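Ileal bile acid-binding protein (Danio rerio, PDB 3ELX) probably binds bile acids, and perhaps fatty acids, as a cytoplasmic lipid carrier of the fatty-acid binding protein family. Local coordinates at residues A[41-46]-A[54-59]; A[61-66]-A[74-79]; A[91-96]-A[104-109]; A[111-116]-A[126-131]. All blocks are in the same frame, centred on the assembly; numbering follows the deposited sequence.

Contact 1 (A[41-46]-A[54-59]); sequences VTEIVQ and TQYYPN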
# COMPACT_ATOMS: atom_id res chain seq x y z
N VAL A 41 -7.56 1.50 -6.94
CA VAL A 41 -6.76 1.08 -8.10
C VAL A 41 -5.30 1.48 -7.89
O VAL A 41 -4.99 2.61 -7.51
CB VAL A 41 -7.29 1.65 -9.43
CG1 VAL A 41 -6.34 1.34 -10.58
CG2 VAL A 41 -8.66 1.07 -9.72
N THR A 42 -4.42 0.51 -8.14
CA THR A 42 -2.98 0.69 -8.01
C THR A 42 -2.35 0.49 -9.37
O THR A 42 -2.62 -0.50 -10.05
CB THR A 42 -2.39 -0.36 -7.04
OG1 THR A 42 -2.95 -0.19 -5.73
CG2 THR A 42 -0.89 -0.20 -6.92
N GLU A 43 -1.50 1.43 -9.77
CA GLU A 43 -0.72 1.29 -10.99
C GLU A 43 0.75 1.17 -10.61
O GLU A 43 1.28 2.01 -9.88
CB GLU A 43 -0.94 2.50 -11.88
CG GLU A 43 -0.19 2.46 -13.19
CD GLU A 43 -0.32 3.76 -13.95
OE1 GLU A 43 -0.80 4.77 -13.38
OE2 GLU A 43 0.06 3.77 -15.14
N ILE A 44 1.40 0.12 -11.10
CA ILE A 44 2.81 -0.09 -10.79
C ILE A 44 3.64 -0.20 -12.07
O ILE A 44 3.26 -0.90 -13.00
CB ILE A 44 3.05 -1.33 -9.90
CG1 ILE A 44 2.15 -1.28 -8.66
CG2 ILE A 44 4.54 -1.43 -9.49
CD1 ILE A 44 1.95 -2.63 -8.00
N VAL A 45 4.76 0.52 -12.09
CA VAL A 45 5.79 0.31 -13.11
C VAL A 45 7.04 -0.14 -12.37
O VAL A 45 7.58 0.60 -11.53
CB VAL A 45 6.06 1.59 -13.97
CG1 VAL A 45 7.15 1.30 -14.99
CG2 VAL A 45 4.78 2.04 -14.68
N GLN A 46 7.45 -1.37 -12.63
CA GLN A 46 8.61 -1.95 -11.98
C GLN A 46 9.68 -2.20 -13.04
O GLN A 46 9.45 -2.98 -13.98
CB GLN A 46 8.26 -3.26 -11.28
CG GLN A 46 9.47 -3.94 -10.69
CD GLN A 46 9.21 -5.36 -10.20
OE1 GLN A 46 10.07 -5.94 -9.54
NE2 GLN A 46 8.05 -5.93 -10.53
N THR A 54 1.65 3.99 -7.93
CA THR A 54 0.61 5.02 -7.94
C THR A 54 -0.71 4.47 -7.42
O THR A 54 -1.14 3.39 -7.84
CB THR A 54 0.45 5.58 -9.37
OG1 THR A 54 1.70 6.09 -9.84
CG2 THR A 54 -0.58 6.69 -9.41
N GLN A 55 -1.33 5.19 -6.49
CA GLN A 55 -2.61 4.78 -5.94
C GLN A 55 -3.64 5.87 -6.17
O GLN A 55 -3.39 7.05 -5.89
CB GLN A 55 -2.52 4.48 -4.43
CG GLN A 55 -1.53 3.37 -4.09
CD GLN A 55 -1.31 3.26 -2.60
OE1 GLN A 55 -1.13 4.26 -1.91
NE2 GLN A 55 -1.31 2.04 -2.09
N TYR A 56 -4.80 5.46 -6.67
CA TYR A 56 -5.87 6.38 -7.01
C TYR A 56 -6.93 6.40 -5.92
O TYR A 56 -7.91 5.65 -5.96
CB TYR A 56 -6.46 5.99 -8.37
CG TYR A 56 -5.47 6.17 -9.50
CD1 TYR A 56 -5.40 7.36 -10.21
CD2 TYR A 56 -4.59 5.13 -9.86
CE1 TYR A 56 -4.49 7.55 -11.25
CE2 TYR A 56 -3.67 5.30 -10.91
CZ TYR A 56 -3.63 6.51 -11.60
OH TYR A 56 -2.72 6.72 -12.62
N TYR A 57 -6.72 7.27 -4.95
CA TYR A 57 -7.65 7.41 -3.83
C TYR A 57 -8.87 8.24 -4.23
O TYR A 57 -8.90 8.85 -5.32
CB TYR A 57 -6.94 8.01 -2.62
CG TYR A 57 -6.05 7.02 -1.91
CD1 TYR A 57 -6.57 6.15 -0.94
CD2 TYR A 57 -4.71 6.95 -2.21
CE1 TYR A 57 -5.76 5.22 -0.30
CE2 TYR A 57 -3.88 6.03 -1.56
CZ TYR A 57 -4.42 5.17 -0.62
OH TYR A 57 -3.61 4.26 0.02
N PRO A 58 -9.91 8.27 -3.37
CA PRO A 58 -11.10 9.05 -3.71
C PRO A 58 -10.82 10.53 -3.96
O PRO A 58 -9.81 11.08 -3.50
CB PRO A 58 -11.99 8.88 -2.47
CG PRO A 58 -11.55 7.56 -1.88
CD PRO A 58 -10.07 7.56 -2.08
N ASN A 59 -11.74 11.17 -4.69
CA ASN A 59 -11.67 12.61 -4.93
C ASN A 59 -10.39 13.04 -5.65
O ASN A 59 -9.83 14.11 -5.39
CB ASN A 59 -11.88 13.40 -3.62
CG ASN A 59 -13.24 13.15 -3.03
OD1 ASN A 59 -14.25 13.33 -3.70
ND2 ASN A 59 -13.28 12.76 -1.76
O HOH W 1 -9.22 3.89 -7.57
O HOH W 2 -1.26 -0.07 -3.73
O HOH W 3 2.89 4.11 -11.42
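The hydroxyl of Y56 donates a hydrogen bond to the carboxylate of E43, with OH 2.8 Å from OE1. The carboxylate reaches the edge of the ring, near its plane, and the two planes are 25° apart. E43 is extended, with CG anti to the backbone N (chi1 -180°), and this carries OE1 out to the phenol. CG1 of V41 touches the same ring at CD2. A phenylalanine in place of Y56 would probably keep this touch but leave OE1 of E43 without its phenol donor.

The backbone sets these side chains on one face. E43 and T54 form an antiparallel hydrogen-bonded pair, with both N to O distances 2.8 Å. Y56 N also bonds to V41 O at 3.0 Å. On the other face T42 and Q55 run alongside each other. One water joins T42 OG1 (2.6 Å) to Q55 NE2 (2.7 Å). Q55 contacts cholate in ligand-bound structures of this protein, consistent with this face lining the ligand side.

The contact is part of the hairpin of strands 41-47 and 50-57. Strand 8-16 flanks it through W10, which bonds to T42. Strand 61-68 flanks the other edge, where V63 bonds to Q55.

Contact 2 (A[61-66]-A[74-79]); sequences HVVTNK and DMETVG. With EDO (1,2-ethanediol), chain B.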
# COMPACT_ATOMS: atom_id res chain seq x y z
N HIS A 61 -7.40 12.04 -5.50
CA HIS A 61 -6.21 12.03 -4.68
C HIS A 61 -5.28 10.95 -5.21
O HIS A 61 -5.51 9.76 -4.98
CB HIS A 61 -6.62 11.75 -3.23
CG HIS A 61 -5.48 11.70 -2.27
ND1 HIS A 61 -4.34 12.46 -2.40
CD2 HIS A 61 -5.33 11.00 -1.12
CE1 HIS A 61 -3.51 12.20 -1.40
NE2 HIS A 61 -4.09 11.32 -0.61
N VAL A 62 -4.26 11.35 -5.95
CA VAL A 62 -3.30 10.38 -6.50
C VAL A 62 -2.03 10.40 -5.66
O VAL A 62 -1.42 11.45 -5.47
CB VAL A 62 -3.00 10.66 -7.99
CG1 VAL A 62 -2.08 9.59 -8.56
CG2 VAL A 62 -4.29 10.71 -8.79
N VAL A 63 -1.65 9.23 -5.15
CA VAL A 63 -0.45 9.13 -4.33
C VAL A 63 0.56 8.36 -5.15
O VAL A 63 0.29 7.23 -5.51
CB VAL A 63 -0.73 8.41 -3.00
CG1 VAL A 63 0.56 8.25 -2.18
CG2 VAL A 63 -1.77 9.16 -2.20
N THR A 64 1.70 8.97 -5.44
CA THR A 64 2.76 8.31 -6.19
C THR A 64 4.04 8.25 -5.37
O THR A 64 4.52 9.28 -4.87
CB THR A 64 3.04 9.02 -7.52
OG1 THR A 64 1.84 9.04 -8.29
CG2 THR A 64 4.10 8.29 -8.33
N ASN A 65 4.58 7.05 -5.23
CA ASN A 65 5.87 6.85 -4.60
C ASN A 65 6.83 6.25 -5.60
O ASN A 65 6.51 5.25 -6.25
CB ASN A 65 5.76 5.97 -3.36
CG ASN A 65 5.38 6.77 -2.13
OD1 ASN A 65 6.01 7.79 -1.85
ND2 ASN A 65 4.36 6.33 -1.42
N LYS A 66 7.99 6.89 -5.72
CA LYS A 66 9.07 6.39 -6.55
C LYS A 66 10.21 6.01 -5.63
O LYS A 66 10.70 6.84 -4.83
CB LYS A 66 9.53 7.44 -7.56
CG LYS A 66 8.47 7.77 -8.59
CD LYS A 66 8.81 9.02 -9.37
CE LYS A 66 9.42 8.70 -10.73
NZ LYS A 66 10.71 7.97 -10.64
N ASP A 74 13.12 9.39 -1.64
CA ASP A 74 12.10 10.34 -1.21
C ASP A 74 10.73 9.72 -1.43
O ASP A 74 10.40 9.29 -2.54
CB ASP A 74 12.21 11.64 -2.01
CG ASP A 74 13.48 12.42 -1.69
OD1 ASP A 74 13.93 12.41 -0.53
OD2 ASP A 74 14.03 13.07 -2.62
N MET A 75 9.93 9.66 -0.37
CA MET A 75 8.58 9.10 -0.44
C MET A 75 7.56 9.97 0.28
O MET A 75 7.92 10.96 0.92
CB MET A 75 8.56 7.66 0.10
CG MET A 75 9.20 6.64 -0.86
SD MET A 75 9.37 4.99 -0.16
CE MET A 75 10.78 5.18 0.87
N GLU A 76 6.28 9.63 0.13
CA GLU A 76 5.20 10.37 0.76
C GLU A 76 4.18 9.38 1.33
O GLU A 76 3.97 8.29 0.79
CB GLU A 76 4.52 11.32 -0.25
CG GLU A 76 3.52 12.31 0.35
CD GLU A 76 2.45 12.78 -0.64
OE1 GLU A 76 1.48 12.03 -0.91
OE2 GLU A 76 2.57 13.93 -1.14
N THR A 77 3.57 9.76 2.44
CA THR A 77 2.49 8.97 3.00
C THR A 77 1.19 9.32 2.28
O THR A 77 1.10 10.35 1.61
CB THR A 77 2.31 9.26 4.50
OG1 THR A 77 1.87 10.61 4.67
CG2 THR A 77 3.61 9.05 5.26
N VAL A 78 0.19 8.47 2.44
CA VAL A 78 -1.15 8.73 1.91
C VAL A 78 -1.69 10.07 2.43
O VAL A 78 -2.37 10.81 1.70
CB VAL A 78 -2.13 7.58 2.29
CG1 VAL A 78 -3.52 7.86 1.78
CG2 VAL A 78 -1.62 6.23 1.75
N GLY A 79 -1.37 10.41 3.67
CA GLY A 79 -1.83 11.66 4.27
C GLY A 79 -1.04 12.89 3.86
O GLY A 79 -1.39 14.01 4.25
C1 EDO B . 2.46 1.16 -1.27
O1 EDO B . 2.33 1.10 -0.05
C2 EDO B . 3.55 2.00 -1.89
O2 EDO B . 3.18 3.39 -1.85
O HOH W 4 -0.42 13.05 -3.55
O HOH W 5 2.44 11.07 -3.23
O HOH W 6 8.45 9.34 -4.37
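N65 OD1 accepts the backbone N-H of E76 at 2.7 Å, on a lone pair and in the carbonyl plane. The same amide donates from ND2 to E76 O at 3.0 Å, and this acceptor lies in the amide plane. The side-chain amide thus takes both backbone groups of E76, which fixes its rotation. ND2 also donates to O2 of the 1,2-ethanediol at 3.2 Å, probably a molecule from the crystallisation liquor. OD1 lies against M75 as well, 3.2 Å from its CB.

At the other end H61 NE2 donates to V78 O at 2.9 Å. The oxygen sits at the ring edge, 2° out of the plane. CG of H61 is anti to the backbone N (chi1 179°), which turns the ring toward V78. CG2 of V63 lies over one face of that ring. V78 contacts cholate in ligand-bound structures of this protein. Water bridges K66 N to D74 O.

The axes of 61-66 and 74-76 come within 6.2 Å. This is the gap between the fourth and fifth strands known in this family, the two edge strands of the sheet, bridged here by side chains and water. Strand 50-57 flanks 61-66, with N65 bonded to W53. Strand 82-90 flanks 74-76, with M75 bonded to F83.

Contact 3 (A[91-96]-A[104-109]); sequences GGKLTI and TTEISG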
# COMPACT_ATOMS: atom_id res chain seq x y z
N GLY A 91 12.52 -12.53 -0.94
CA GLY A 91 11.64 -13.55 -1.51
C GLY A 91 10.44 -13.02 -2.27
O GLY A 91 9.36 -13.61 -2.21
N GLY A 92 10.63 -11.91 -2.98
CA GLY A 92 9.57 -11.31 -3.80
C GLY A 92 8.64 -10.38 -3.03
O GLY A 92 7.73 -9.78 -3.62
N LYS A 93 8.85 -10.28 -1.73
CA LYS A 93 8.03 -9.40 -0.87
C LYS A 93 8.76 -8.09 -0.55
O LYS A 93 9.90 -8.11 -0.07
CB LYS A 93 7.71 -10.07 0.47
CG LYS A 93 6.93 -11.38 0.43
CD LYS A 93 6.81 -11.94 1.85
CE LYS A 93 5.55 -11.47 2.59
NZ LYS A 93 5.20 -10.02 2.45
N LEU A 94 8.09 -6.97 -0.82
CA LEU A 94 8.60 -5.64 -0.46
C LEU A 94 8.21 -5.31 0.96
O LEU A 94 7.09 -5.63 1.38
CB LEU A 94 7.99 -4.58 -1.37
CG LEU A 94 8.44 -4.58 -2.83
CD1 LEU A 94 7.55 -3.65 -3.62
CD2 LEU A 94 9.89 -4.14 -2.95
N THR A 95 9.11 -4.67 1.70
CA THR A 95 8.76 -4.10 3.00
C THR A 95 9.06 -2.61 2.97
O THR A 95 10.20 -2.20 2.72
CB THR A 95 9.52 -4.77 4.18
OG1 THR A 95 9.16 -6.15 4.26
CG2 THR A 95 9.18 -4.09 5.50
N ILE A 96 8.03 -1.82 3.20
CA ILE A 96 8.17 -0.38 3.30
C ILE A 96 7.84 -0.02 4.73
O ILE A 96 6.76 -0.32 5.24
CB ILE A 96 7.20 0.38 2.37
CG1 ILE A 96 7.34 -0.13 0.92
CG2 ILE A 96 7.45 1.89 2.47
CD1 ILE A 96 6.38 0.55 -0.06
N THR A 104 3.89 -4.61 3.85
CA THR A 104 4.53 -5.68 3.08
C THR A 104 3.68 -5.95 1.87
O THR A 104 2.46 -5.99 1.97
CB THR A 104 4.70 -6.98 3.88
OG1 THR A 104 3.42 -7.57 4.12
CG2 THR A 104 5.42 -6.73 5.18
N THR A 105 4.32 -6.10 0.72
CA THR A 105 3.56 -6.29 -0.51
C THR A 105 4.21 -7.35 -1.37
O THR A 105 5.42 -7.39 -1.53
CB THR A 105 3.40 -4.97 -1.26
OG1 THR A 105 2.75 -4.02 -0.39
CG2 THR A 105 2.58 -5.16 -2.52
N GLU A 106 3.38 -8.22 -1.93
CA GLU A 106 3.89 -9.25 -2.82
C GLU A 106 2.86 -9.65 -3.85
O GLU A 106 1.69 -9.30 -3.73
CB GLU A 106 4.36 -10.47 -2.03
CG GLU A 106 3.25 -11.24 -1.32
CD GLU A 106 3.73 -12.57 -0.74
OE1 GLU A 106 4.69 -13.17 -1.28
OE2 GLU A 106 3.14 -13.02 0.26
N ILE A 107 3.31 -10.36 -4.88
CA ILE A 107 2.40 -11.00 -5.81
C ILE A 107 2.27 -12.45 -5.37
O ILE A 107 3.26 -13.17 -5.28
CB ILE A 107 2.89 -10.93 -7.28
CG1 ILE A 107 3.16 -9.48 -7.71
CG2 ILE A 107 1.88 -11.62 -8.21
CD1 ILE A 107 1.99 -8.50 -7.53
N SER A 108 1.04 -12.85 -5.04
CA SER A 108 0.75 -14.21 -4.62
C SER A 108 -0.47 -14.75 -5.35
O SER A 108 -1.54 -14.13 -5.32
CB SER A 108 0.53 -14.29 -3.11
OG SER A 108 0.32 -15.63 -2.72
N GLY A 109 -0.31 -15.89 -6.01
CA GLY A 109 -1.41 -16.50 -6.76
C GLY A 109 -1.97 -15.57 -7.83
O GLY A 109 -3.17 -15.57 -8.10
O HOH W 7 6.63 -13.53 -3.17
O HOH W 8 6.14 -10.97 -5.31
O HOH W 9 3.50 -10.00 5.08
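K93 runs across the carboxylate of E106 and ends beside T104. Its CB lies 4.1 Å from T105 O. CG comes closest to the carboxylate, 3.3 Å from E106 OE1. CD follows over the same group. A bend at chi3 (91°) sets K93 CE 3.7 Å from E106 OE2, and one at chi4 (-43°) carries NZ to T104, 3.4 Å from its CB. A water accepts from NZ and also bonds to T104 OG1. K93 NZ stays 4.2 Å from E106 OE2, too far for a salt bridge, and the opposite charges probably attract only at longer range. With an alanine at K93, the carboxylate of E106 is likely to lose its aliphatic cover and the nearby positive charge.

E106 meets the lysine through its own first torsion, which sets CG between the backbone N and the carbonyl carbon (chi1 67°). Water links G92 O to I107 N. The backbone pairs L94 with T105 through two hydrogen bonds, L94 N to T105 O being 2.8 Å. Their side chains lie on the face opposite to T95 and T104. L94 contacts cholate in ligand-bound structures of this protein.

The contact is part of the hairpin of strands 93-97 and 102-108. Strand 82-90 flanks it through S88, which bonds to T95. Strand 111-119 flanks the other edge, bonding to T104 and E106 through T115 and V113.

Contact 4 (A[111-116]-A[126-131]); sequences KLVETS and VLVRTS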
# COMPACT_ATOMS: atom_id res chain seq x y z
N LYS A 111 -2.23 -12.41 -7.69
CA LYS A 111 -2.88 -11.24 -7.09
C LYS A 111 -1.87 -10.38 -6.34
O LYS A 111 -0.88 -10.90 -5.84
CB LYS A 111 -3.97 -11.65 -6.10
CG LYS A 111 -4.87 -12.79 -6.56
CD LYS A 111 -6.02 -12.28 -7.35
CE LYS A 111 -6.94 -13.44 -7.66
NZ LYS A 111 -8.35 -13.03 -7.62
N LEU A 112 -2.14 -9.09 -6.27
CA LEU A 112 -1.33 -8.16 -5.48
C LEU A 112 -1.84 -8.18 -4.05
O LEU A 112 -2.98 -7.80 -3.80
CB LEU A 112 -1.41 -6.75 -6.06
CG LEU A 112 -0.69 -5.62 -5.32
CD1 LEU A 112 0.79 -5.82 -5.36
CD2 LEU A 112 -1.07 -4.26 -5.90
N VAL A 113 -1.01 -8.64 -3.11
CA VAL A 113 -1.43 -8.74 -1.72
C VAL A 113 -0.63 -7.77 -0.86
O VAL A 113 0.59 -7.88 -0.77
CB VAL A 113 -1.24 -10.17 -1.17
CG1 VAL A 113 -1.77 -10.24 0.26
CG2 VAL A 113 -1.98 -11.19 -2.06
N GLU A 114 -1.34 -6.83 -0.24
CA GLU A 114 -0.72 -5.74 0.50
C GLU A 114 -1.15 -5.81 1.95
O GLU A 114 -2.34 -5.77 2.25
CB GLU A 114 -1.13 -4.40 -0.10
CG GLU A 114 -0.65 -4.22 -1.52
CD GLU A 114 -1.12 -2.91 -2.12
OE1 GLU A 114 -0.46 -1.88 -1.88
OE2 GLU A 114 -2.15 -2.93 -2.83
N THR A 115 -0.17 -5.94 2.85
CA THR A 115 -0.47 -6.09 4.27
C THR A 115 0.10 -4.90 5.04
O THR A 115 1.32 -4.66 5.00
CB THR A 115 0.13 -7.40 4.82
OG1 THR A 115 -0.35 -8.52 4.07
CG2 THR A 115 -0.20 -7.58 6.31
N SER A 116 -0.77 -4.18 5.75
CA SER A 116 -0.36 -3.05 6.58
C SER A 116 -0.51 -3.45 8.05
O SER A 116 -1.58 -3.89 8.47
CB SER A 116 -1.21 -1.81 6.29
OG SER A 116 -1.30 -1.53 4.90
N VAL A 126 -4.18 -5.18 11.63
CA VAL A 126 -3.63 -5.57 10.34
C VAL A 126 -4.68 -5.41 9.24
O VAL A 126 -5.80 -5.95 9.34
CB VAL A 126 -3.15 -7.04 10.35
CG1 VAL A 126 -2.55 -7.41 8.99
CG2 VAL A 126 -2.12 -7.27 11.45
N LEU A 127 -4.32 -4.64 8.22
CA LEU A 127 -5.12 -4.51 7.01
C LEU A 127 -4.50 -5.37 5.91
O LEU A 127 -3.31 -5.22 5.60
CB LEU A 127 -5.18 -3.06 6.57
CG LEU A 127 -5.69 -2.74 5.16
CD1 LEU A 127 -7.14 -3.17 4.97
CD2 LEU A 127 -5.51 -1.25 4.87
N VAL A 128 -5.29 -6.27 5.34
CA VAL A 128 -4.85 -7.06 4.20
C VAL A 128 -5.73 -6.72 3.00
O VAL A 128 -6.94 -6.93 3.03
CB VAL A 128 -4.93 -8.58 4.45
CG1 VAL A 128 -4.38 -9.35 3.25
CG2 VAL A 128 -4.19 -8.98 5.73
N ARG A 129 -5.11 -6.19 1.95
CA ARG A 129 -5.81 -5.86 0.71
C ARG A 129 -5.32 -6.77 -0.40
O ARG A 129 -4.12 -6.94 -0.57
CB ARG A 129 -5.55 -4.41 0.32
CG ARG A 129 -6.15 -3.37 1.26
CD ARG A 129 -6.04 -1.93 0.70
NE ARG A 129 -6.20 -1.91 -0.75
CZ ARG A 129 -5.20 -1.77 -1.62
NH1 ARG A 129 -3.96 -1.61 -1.21
NH2 ARG A 129 -5.46 -1.79 -2.92
N THR A 130 -6.26 -7.36 -1.15
CA THR A 130 -5.90 -8.23 -2.26
C THR A 130 -6.51 -7.62 -3.51
O THR A 130 -7.71 -7.37 -3.54
CB THR A 130 -6.46 -9.64 -2.05
OG1 THR A 130 -5.91 -10.19 -0.84
CG2 THR A 130 -6.11 -10.54 -3.23
N SER A 131 -5.68 -7.38 -4.52
CA SER A 131 -6.11 -6.74 -5.77
C SER A 131 -5.89 -7.66 -6.95
O SER A 131 -4.91 -8.40 -6.99
CB SER A 131 -5.33 -5.43 -6.00
OG SER A 131 -5.50 -4.50 -4.94
O HOH W 10 -3.77 -5.03 -3.05
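The side chains of E114 and R129 rise together from one face of the sheet, and their ends close a salt bridge. NH1 of R129 is 2.8 Å from OE2 of E114. The bond is bent, 129° at the hydrogen, and weak as a hydrogen bond. The carboxylate and guanidinium planes stand 76° apart, so the groups do not meet as a flat two-pronged pair. The arginine chain bends at its third torsion (chi3 36°), which turns the guanidinium back to the glutamate. Both residues are buried. The charges probably offset each other, and T12 takes a further hydrogen bond from NH2 of R129. A water lies over one face of the guanidinium. It is close to E114 OE2 (2.7 Å), S131 OG (2.6 Å) and L112 O.

The backbone fixes this pairing. E114 and R129 are an antiparallel hydrogen-bonded pair with nearly straight bonds. L112 with S131 and S116 with L127 repeat the pattern and put their side chains on the same face. S116 OG bonds onward to Q103.

On the other face the contacts are mostly apolar. V113 CG1 meets V128 CG1 at an oblique angle, 4.1 Å away. T115 turns CG2 to V126 CG1 at 3.6 Å. At the end of the pair, K111 CB touches T130 CG2, while its NZ forms a salt bridge with E13.

The regular ladder is that of a beta hairpin, here strands 111-119 and 124-133 of the fatty-acid binding protein barrel. Its buried face, which carries the E114-R129 pair close to the cholate-binding Q55, is consistent with an inward-facing wall of the ligand cavity.

The four contacts follow one another along the chain, each closing before the next opens. All belong to one antiparallel sheet, curved into the barrel of the fatty-acid binding protein family. Contacts 1 and 2 have centres about 10 Å apart and join where strands 50-57 and 61-68 pair. Contact 2 brings the sheet's two edge strands together across the gap. Contacts 3 and 4 are also about 10 Å apart and share the pairing of strands 102-108 and 111-119. Contacts 2 and 3 lie on opposite sides of the chain's centre, about 19 Å between centres. Contacts 1 and 4 touch through Q55 and E114. Contacts 1, 2 and 3 hold residues seen with cholate bound, so the sites draw on several parts of the sheet.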